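Long-range contact in aminoglycoside-O-phosphotransferase VIII (Streptomyces rimosus, PDB 4H05), which probably transfers the phosphate of ATP to a hydroxyl of aminoglycoside antibiotics, as a kinase-like 3'-phosphotransferase conferring resistance: residues A[14-24]-A[36-47]. Sequence-based numbering, arbitrary orientation.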
ATOM      1  N   LEU A  14      -4.799 -24.180   1.228  1.00 28.35           N
ATOM      2  CA  LEU A  14      -5.775 -23.109   0.899  1.00 30.70           C
ATOM      3  C   LEU A  14      -6.874 -23.602  -0.011  1.00 27.06           C
ATOM      4  O   LEU A  14      -8.023 -23.363   0.237  1.00 29.93           O
ATOM      5  CB  LEU A  14      -5.110 -21.880   0.272  1.00 27.69           C
ATOM      6  CG  LEU A  14      -4.379 -21.058   1.321  1.00 32.70           C
ATOM      7  CD1 LEU A  14      -3.383 -20.084   0.683  1.00 30.49           C
ATOM      8  CD2 LEU A  14      -5.374 -20.358   2.286  1.00 30.75           C
ATOM      9  N   ARG A  15      -6.518 -24.326  -1.071  1.00 32.10           N
ATOM     10  CA  ARG A  15      -7.498 -24.753  -2.054  1.00 30.63           C
ATOM     11  C   ARG A  15      -8.536 -25.722  -1.458  1.00 31.59           C
ATOM     12  O   ARG A  15      -9.728 -25.605  -1.706  1.00 28.38           O
ATOM     13  CB  ARG A  15      -6.735 -25.354  -3.230  1.00 34.13           C
ATOM     14  CG  ARG A  15      -7.583 -25.697  -4.436  1.00 36.84           C
ATOM     15  CD  ARG A  15      -6.670 -26.036  -5.621  1.00 42.06           C
ATOM     16  NE  ARG A  15      -6.930 -25.218  -6.805  1.00 47.34           N
ATOM     17  CZ  ARG A  15      -6.255 -24.127  -7.117  1.00 45.43           C
ATOM     18  NH1 ARG A  15      -5.278 -23.645  -6.340  1.00 58.90           N
ATOM     19  NH2 ARG A  15      -6.573 -23.497  -8.194  1.00 43.87           N
ATOM     20  N   GLY A  16      -8.086 -26.662  -0.644  1.00 30.20           N
ATOM     21  CA  GLY A  16      -9.054 -27.513   0.155  1.00 31.47           C
ATOM     22  C   GLY A  16      -9.956 -26.772   1.180  1.00 31.26           C
ATOM     23  O   GLY A  16     -11.057 -27.224   1.520  1.00 31.23           O
ATOM     24  N   ARG A  17      -9.541 -25.614   1.671  1.00 27.64           N
ATOM     25  CA  ARG A  17     -10.361 -24.913   2.617  1.00 26.51           C
ATOM     26  C   ARG A  17     -11.434 -24.079   1.935  1.00 30.96           C
ATOM     27  O   ARG A  17     -12.375 -23.624   2.585  1.00 31.08           O
ATOM     28  CB  ARG A  17      -9.500 -23.947   3.451  1.00 30.89           C
ATOM     29  CG  ARG A  17      -8.572 -24.552   4.526  1.00 33.71           C
ATOM     30  CD  ARG A  17      -7.936 -23.427   5.382  1.00 33.64           C
ATOM     31  NE  ARG A  17      -6.649 -23.929   5.671  1.00 40.40           N
ATOM     32  CZ  ARG A  17      -5.486 -23.353   5.469  1.00 44.38           C
ATOM     33  NH1 ARG A  17      -5.373 -22.126   5.081  1.00 42.54           N
ATOM     34  NH2 ARG A  17      -4.390 -24.055   5.736  1.00 53.95           N
ATOM     35  N   TYR A  18     -11.275 -23.812   0.647  1.00 31.70           N
ATOM     36  CA  TYR A  18     -12.265 -23.022  -0.130  1.00 30.63           C
ATOM     37  C   TYR A  18     -12.818 -23.863  -1.317  1.00 32.64           C
ATOM     38  O   TYR A  18     -12.663 -23.499  -2.429  1.00 31.61           O
ATOM     39  CB  TYR A  18     -11.613 -21.678  -0.580  1.00 27.26           C
ATOM     40  CG  TYR A  18     -11.198 -20.967   0.657  1.00 25.60           C
ATOM     41  CD1 TYR A  18     -12.132 -20.281   1.399  1.00 24.12           C
ATOM     42  CD2 TYR A  18      -9.933 -21.128   1.179  1.00 25.10           C
ATOM     43  CE1 TYR A  18     -11.781 -19.711   2.592  1.00 25.84           C
ATOM     44  CE2 TYR A  18      -9.578 -20.565   2.386  1.00 24.84           C
ATOM     45  CZ  TYR A  18     -10.507 -19.878   3.092  1.00 24.63           C
ATOM     46  OH  TYR A  18     -10.199 -19.325   4.335  1.00 29.76           O
ATOM     47  N   PRO A  19     -13.511 -24.968  -1.043  1.00 37.56           N
ATOM     48  CA  PRO A  19     -13.917 -25.842  -2.135  1.00 40.35           C
ATOM     49  C   PRO A  19     -14.987 -25.193  -2.908  1.00 42.04           C
ATOM     50  O   PRO A  19     -15.769 -24.409  -2.350  1.00 41.72           O
ATOM     51  CB  PRO A  19     -14.479 -27.079  -1.419  1.00 48.07           C
ATOM     52  CG  PRO A  19     -14.992 -26.550  -0.109  1.00 44.87           C
ATOM     53  CD  PRO A  19     -13.999 -25.455   0.265  1.00 43.18           C
ATOM     54  N   GLY A  20     -15.009 -25.481  -4.204  1.00 44.91           N
ATOM     55  CA  GLY A  20     -16.005 -24.895  -5.082  1.00 44.14           C
ATOM     56  C   GLY A  20     -15.683 -23.459  -5.422  1.00 51.51           C
ATOM     57  O   GLY A  20     -16.485 -22.793  -6.086  1.00 55.45           O
ATOM     58  N   CYS A  21     -14.535 -22.951  -4.966  1.00 41.75           N
ATOM     59  CA  CYS A  21     -14.161 -21.595  -5.305  1.00 39.83           C
ATOM     60  C   CYS A  21     -13.219 -21.653  -6.498  1.00 37.28           C
ATOM     61  O   CYS A  21     -12.262 -22.434  -6.537  1.00 32.02           O
ATOM     62  CB  CYS A  21     -13.561 -20.829  -4.115  1.00 42.68           C
ATOM     63  SG  CYS A  21     -14.833 -20.245  -2.954  1.00 44.98           S
ATOM     64  N   GLU A  22     -13.508 -20.796  -7.463  1.00 31.35           N
ATOM     65  CA  GLU A  22     -12.659 -20.627  -8.590  1.00 32.64           C
ATOM     66  C   GLU A  22     -11.571 -19.580  -8.332  1.00 28.48           C
ATOM     67  O   GLU A  22     -11.834 -18.517  -7.895  1.00 26.06           O
ATOM     68  CB  GLU A  22     -13.466 -20.227  -9.803  1.00 33.23           C
ATOM     69  CG  GLU A  22     -12.599 -19.851 -11.010  1.00 31.36           C
ATOM     70  CD  GLU A  22     -13.458 -19.620 -12.254  1.00 35.89           C
ATOM     71  OE1 GLU A  22     -14.200 -18.595 -12.313  1.00 31.33           O
ATOM     72  OE2 GLU A  22     -13.360 -20.474 -13.172  1.00 34.06           O
ATOM     73  N   TRP A  23     -10.335 -19.947  -8.674  1.00 33.05           N
ATOM     74  CA  TRP A  23      -9.172 -19.119  -8.543  1.00 31.45           C
ATOM     75  C   TRP A  23      -8.808 -18.289  -9.723  1.00 30.76           C
ATOM     76  O   TRP A  23      -8.485 -18.801 -10.755  1.00 29.73           O
ATOM     77  CB  TRP A  23      -7.991 -20.005  -8.214  1.00 29.41           C
ATOM     78  CG  TRP A  23      -8.038 -20.581  -6.830  1.00 30.25           C
ATOM     79  CD1 TRP A  23      -8.987 -21.430  -6.284  1.00 31.33           C
ATOM     80  CD2 TRP A  23      -7.032 -20.403  -5.753  1.00 30.95           C
ATOM     81  NE1 TRP A  23      -8.651 -21.768  -5.007  1.00 30.43           N
ATOM     82  CE2 TRP A  23      -7.513 -21.174  -4.622  1.00 29.32           C
ATOM     83  CE3 TRP A  23      -5.828 -19.716  -5.647  1.00 29.31           C
ATOM     84  CZ2 TRP A  23      -6.823 -21.259  -3.456  1.00 30.41           C
ATOM     85  CZ3 TRP A  23      -5.146 -19.775  -4.437  1.00 31.82           C
ATOM     86  CH2 TRP A  23      -5.645 -20.529  -3.360  1.00 31.79           C
ATOM     87  N   VAL A  24      -8.705 -16.981  -9.530  1.00 33.23           N
ATOM     88  CA  VAL A  24      -8.286 -16.077 -10.570  1.00 32.98           C
ATOM     89  C   VAL A  24      -6.957 -15.439 -10.190  1.00 42.23           C
ATOM     90  O   VAL A  24      -6.790 -14.901  -9.080  1.00 41.81           O
ATOM     91  CB  VAL A  24      -9.296 -14.999 -10.739  1.00 33.35           C
ATOM     92  CG1 VAL A  24      -8.951 -14.139 -11.945  1.00 31.30           C
ATOM     93  CG2 VAL A  24     -10.673 -15.647 -10.873  1.00 33.30           C
ATOM     94  N   TYR A  36      -4.567 -13.664  -5.502  1.00 28.02           N
ATOM     95  CA  TYR A  36      -5.676 -14.288  -6.196  1.00 29.64           C
ATOM     96  C   TYR A  36      -7.020 -13.768  -5.710  1.00 31.10           C
ATOM     97  O   TYR A  36      -7.151 -13.372  -4.539  1.00 31.83           O
ATOM     98  CB  TYR A  36      -5.644 -15.822  -6.003  1.00 32.77           C
ATOM     99  CG  TYR A  36      -4.306 -16.458  -6.287  1.00 30.21           C
ATOM    100  CD1 TYR A  36      -4.030 -16.980  -7.517  1.00 31.51           C
ATOM    101  CD2 TYR A  36      -3.346 -16.544  -5.299  1.00 33.50           C
ATOM    102  CE1 TYR A  36      -2.804 -17.548  -7.801  1.00 34.39           C
ATOM    103  CE2 TYR A  36      -2.126 -17.139  -5.554  1.00 41.45           C
ATOM    104  CZ  TYR A  36      -1.860 -17.622  -6.825  1.00 38.67           C
ATOM    105  OH  TYR A  36      -0.662 -18.204  -7.084  1.00 50.70           O
ATOM    106  N   ARG A  37      -7.984 -13.787  -6.619  1.00 30.51           N
ATOM    107  CA  ARG A  37      -9.394 -13.602  -6.387  1.00 30.45           C
ATOM    108  C   ARG A  37     -10.092 -14.950  -6.492  1.00 31.45           C
ATOM    109  O   ARG A  37      -9.965 -15.658  -7.532  1.00 30.37           O
ATOM    110  CB  ARG A  37      -9.938 -12.672  -7.426  1.00 36.19           C
ATOM    111  CG  ARG A  37     -11.431 -12.388  -7.304  1.00 50.08           C
ATOM    112  CD  ARG A  37     -11.896 -11.520  -8.489  1.00 60.16           C
ATOM    113  NE  ARG A  37     -11.380 -10.155  -8.327  1.00 64.47           N
ATOM    114  CZ  ARG A  37     -11.959  -9.202  -7.579  1.00 68.78           C
ATOM    115  NH1 ARG A  37     -11.406  -7.997  -7.499  1.00 58.09           N
ATOM    116  NH2 ARG A  37     -13.089  -9.441  -6.905  1.00 65.91           N
ATOM    117  N   LEU A  38     -10.737 -15.359  -5.400  1.00 28.31           N
ATOM    118  CA  LEU A  38     -11.435 -16.648  -5.331  1.00 29.15           C
ATOM    119  C   LEU A  38     -12.880 -16.341  -5.336  1.00 30.61           C
ATOM    120  O   LEU A  38     -13.338 -15.560  -4.527  1.00 34.87           O
ATOM    121  CB  LEU A  38     -11.179 -17.418  -4.058  1.00 26.13           C
ATOM    122  CG  LEU A  38     -10.020 -18.371  -3.991  1.00 27.15           C
ATOM    123  CD1 LEU A  38      -8.750 -17.544  -4.401  1.00 26.65           C
ATOM    124  CD2 LEU A  38      -9.985 -19.023  -2.584  1.00 22.31           C
ATOM    125  N   ARG A  39     -13.625 -17.019  -6.187  1.00 30.21           N
ATOM    126  CA  ARG A  39     -15.030 -16.704  -6.346  1.00 32.39           C
ATOM    127  C   ARG A  39     -15.892 -17.909  -6.605  1.00 31.55           C
ATOM    128  O   ARG A  39     -15.504 -18.797  -7.359  1.00 26.46           O
ATOM    129  CB  ARG A  39     -15.189 -15.745  -7.496  1.00 34.43           C
ATOM    130  CG  ARG A  39     -14.644 -16.252  -8.806  1.00 35.83           C
ATOM    131  CD  ARG A  39     -14.817 -15.198  -9.888  1.00 36.22           C
ATOM    132  NE  ARG A  39     -14.501 -15.766 -11.199  1.00 38.49           N
ATOM    133  CZ  ARG A  39     -14.094 -15.075 -12.263  1.00 38.67           C
ATOM    134  NH1 ARG A  39     -13.917 -13.746 -12.181  1.00 36.04           N
ATOM    135  NH2 ARG A  39     -13.879 -15.711 -13.427  1.00 33.38           N
ATOM    136  N   GLY A  40     -17.079 -17.899  -6.022  1.00 34.38           N
ATOM    137  CA  GLY A  40     -17.993 -19.046  -6.054  1.00 37.87           C
ATOM    138  C   GLY A  40     -19.209 -18.704  -5.224  1.00 40.32           C
ATOM    139  O   GLY A  40     -19.082 -18.147  -4.117  1.00 37.42           O
ATOM    140  N   GLY A  41     -20.376 -19.089  -5.736  1.00 39.79           N
ATOM    141  CA  GLY A  41     -21.655 -18.449  -5.401  1.00 48.27           C
ATOM    142  C   GLY A  41     -22.114 -17.743  -4.121  1.00 43.56           C
ATOM    143  O   GLY A  41     -22.233 -18.362  -3.083  1.00 54.07           O
ATOM    144  N   GLY A  42     -22.381 -16.451  -4.131  1.00 48.32           N
ATOM    145  CA  GLY A  42     -21.656 -15.405  -4.836  1.00 45.14           C
ATOM    146  C   GLY A  42     -20.925 -14.717  -3.694  1.00 42.79           C
ATOM    147  O   GLY A  42     -21.322 -13.655  -3.246  1.00 47.92           O
ATOM    148  N   ARG A  43     -19.923 -15.409  -3.148  1.00 48.33           N
ATOM    149  CA  ARG A  43     -18.915 -14.822  -2.231  1.00 50.10           C
ATOM    150  C   ARG A  43     -17.619 -14.715  -3.052  1.00 43.70           C
ATOM    151  O   ARG A  43     -17.398 -15.503  -4.023  1.00 36.38           O
ATOM    152  CB  ARG A  43     -18.690 -15.664  -0.950  1.00 55.79           C
ATOM    153  CG  ARG A  43     -18.296 -17.130  -1.187  1.00 68.21           C
ATOM    154  CD  ARG A  43     -17.204 -17.696  -0.257  1.00 75.89           C
ATOM    155  NE  ARG A  43     -16.745 -19.035  -0.710  1.00 79.86           N
ATOM    156  CZ  ARG A  43     -16.303 -20.048   0.073  1.00 88.81           C
ATOM    157  NH1 ARG A  43     -16.216 -19.912   1.407  1.00 89.85           N
ATOM    158  NH2 ARG A  43     -15.938 -21.229  -0.479  1.00 76.97           N
ATOM    159  N   GLU A  44     -16.805 -13.727  -2.703  1.00 36.45           N
ATOM    160  CA  GLU A  44     -15.506 -13.474  -3.333  1.00 34.85           C
ATOM    161  C   GLU A  44     -14.584 -13.215  -2.226  1.00 28.72           C
ATOM    162  O   GLU A  44     -14.973 -12.560  -1.295  1.00 25.57           O
ATOM    163  CB  GLU A  44     -15.486 -12.279  -4.293  1.00 38.69           C
ATOM    164  CG  GLU A  44     -16.288 -12.548  -5.553  1.00 46.32           C
ATOM    165  CD  GLU A  44     -15.657 -12.067  -6.869  1.00 56.08           C
ATOM    166  OE1 GLU A  44     -14.527 -11.504  -6.885  1.00 60.91           O
ATOM    167  OE2 GLU A  44     -16.312 -12.292  -7.929  1.00 66.63           O
ATOM    168  N   LEU A  45     -13.400 -13.846  -2.292  1.00 28.04           N
ATOM    169  CA  LEU A  45     -12.285 -13.626  -1.388  1.00 27.58           C
ATOM    170  C   LEU A  45     -11.079 -13.144  -2.163  1.00 27.99           C
ATOM    171  O   LEU A  45     -10.856 -13.475  -3.344  1.00 24.66           O
ATOM    172  CB  LEU A  45     -11.890 -14.894  -0.675  1.00 25.32           C
ATOM    173  CG  LEU A  45     -13.107 -15.567  -0.017  1.00 27.19           C
ATOM    174  CD1 LEU A  45     -12.768 -16.947   0.443  1.00 24.19           C
ATOM    175  CD2 LEU A  45     -13.626 -14.780   1.211  1.00 26.54           C
ATOM    176  N   PHE A  46     -10.265 -12.398  -1.465  1.00 26.92           N
ATOM    177  CA  PHE A  46      -8.917 -12.132  -1.900  1.00 26.46           C
ATOM    178  C   PHE A  46      -7.934 -13.014  -1.126  1.00 25.22           C
ATOM    179  O   PHE A  46      -8.013 -13.107   0.124  1.00 29.55           O
ATOM    180  CB  PHE A  46      -8.567 -10.654  -1.568  1.00 30.29           C
ATOM    181  CG  PHE A  46      -9.274  -9.608  -2.389  1.00 36.05           C
ATOM    182  CD1 PHE A  46      -9.161  -8.241  -2.016  1.00 39.65           C
ATOM    183  CD2 PHE A  46     -10.067  -9.915  -3.516  1.00 36.01           C
ATOM    184  CE1 PHE A  46      -9.801  -7.238  -2.747  1.00 33.32           C
ATOM    185  CE2 PHE A  46     -10.703  -8.895  -4.233  1.00 40.13           C
ATOM    186  CZ  PHE A  46     -10.563  -7.556  -3.843  1.00 36.86           C
ATOM    187  N   VAL A  47      -6.951 -13.590  -1.824  1.00 26.47           N
ATOM    188  CA  VAL A  47      -5.926 -14.487  -1.205  1.00 25.94           C
ATOM    189  C   VAL A  47      -4.562 -14.023  -1.629  1.00 26.84           C
ATOM    190  O   VAL A  47      -4.325 -13.780  -2.812  1.00 28.83           O
ATOM    191  CB  VAL A  47      -6.083 -15.931  -1.629  1.00 25.70           C
ATOM    192  CG1 VAL A  47      -4.887 -16.744  -1.189  1.00 22.28           C
ATOM    193  CG2 VAL A  47      -7.428 -16.499  -1.159  1.00 22.78           C
TER
HETATM  194  O   HOH W   1     -14.357 -21.898   2.878  1.00 31.80           O
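Glu22 OE1 accepts two hydrogen bonds from Arg39, at 3.1 Å from NE and 3.1 Å from NH2, a salt bridge in which the arginine grips side-on. The oxygen sits at the edge of the guanidinium, nearly in its plane, whereas the carboxylate is turned 58° from that plane: NE arrives on the anti side of OE1 and NH2 from above the carboxylate. Val24 CG2 lies over the centre of one guanidinium face, 3.7 Å from Arg39 CZ. Beneath these side chains the edge strand 22-25 pairs antiparallel with strand 35-40. The Glu22–Arg39 pair is hydrogen-bonded in both directions, and so is Val24–Arg37, where Val24 N lies 2.7 Å from Arg37 O.

Trp23 and Leu38, a non-hydrogen-bonded pair, meet on the other face of the sheet. Leu38 CG stands 3.8 Å from the centroid of the indole five-membered ring, 8° off its normal, a CH-pi contact. With CG anti to its carbonyl carbon, Trp23 also brings its benzo edge, CE3 foremost, against the face of Tyr36, the ring planes 64° apart. Leu38 CD2 reaches Tyr18 CB at 3.7 Å, and Leu45 CD1 comes 3.5 Å from Tyr18 CD1. The Tyr18 hydroxyl is hydrogen-bonded to Glu80 of strand 78-83, while Leu11 of helix 6-17 touches both Trp23 and Tyr36.

The sheet of the kinase-like N-terminal lobe is thus two-sided at its edge: the charged pair borders the exposed side, and apolar contacts pack helix 6-17 and the following turn against the other, with Glu80 adding polar ties to Arg17 and Tyr18.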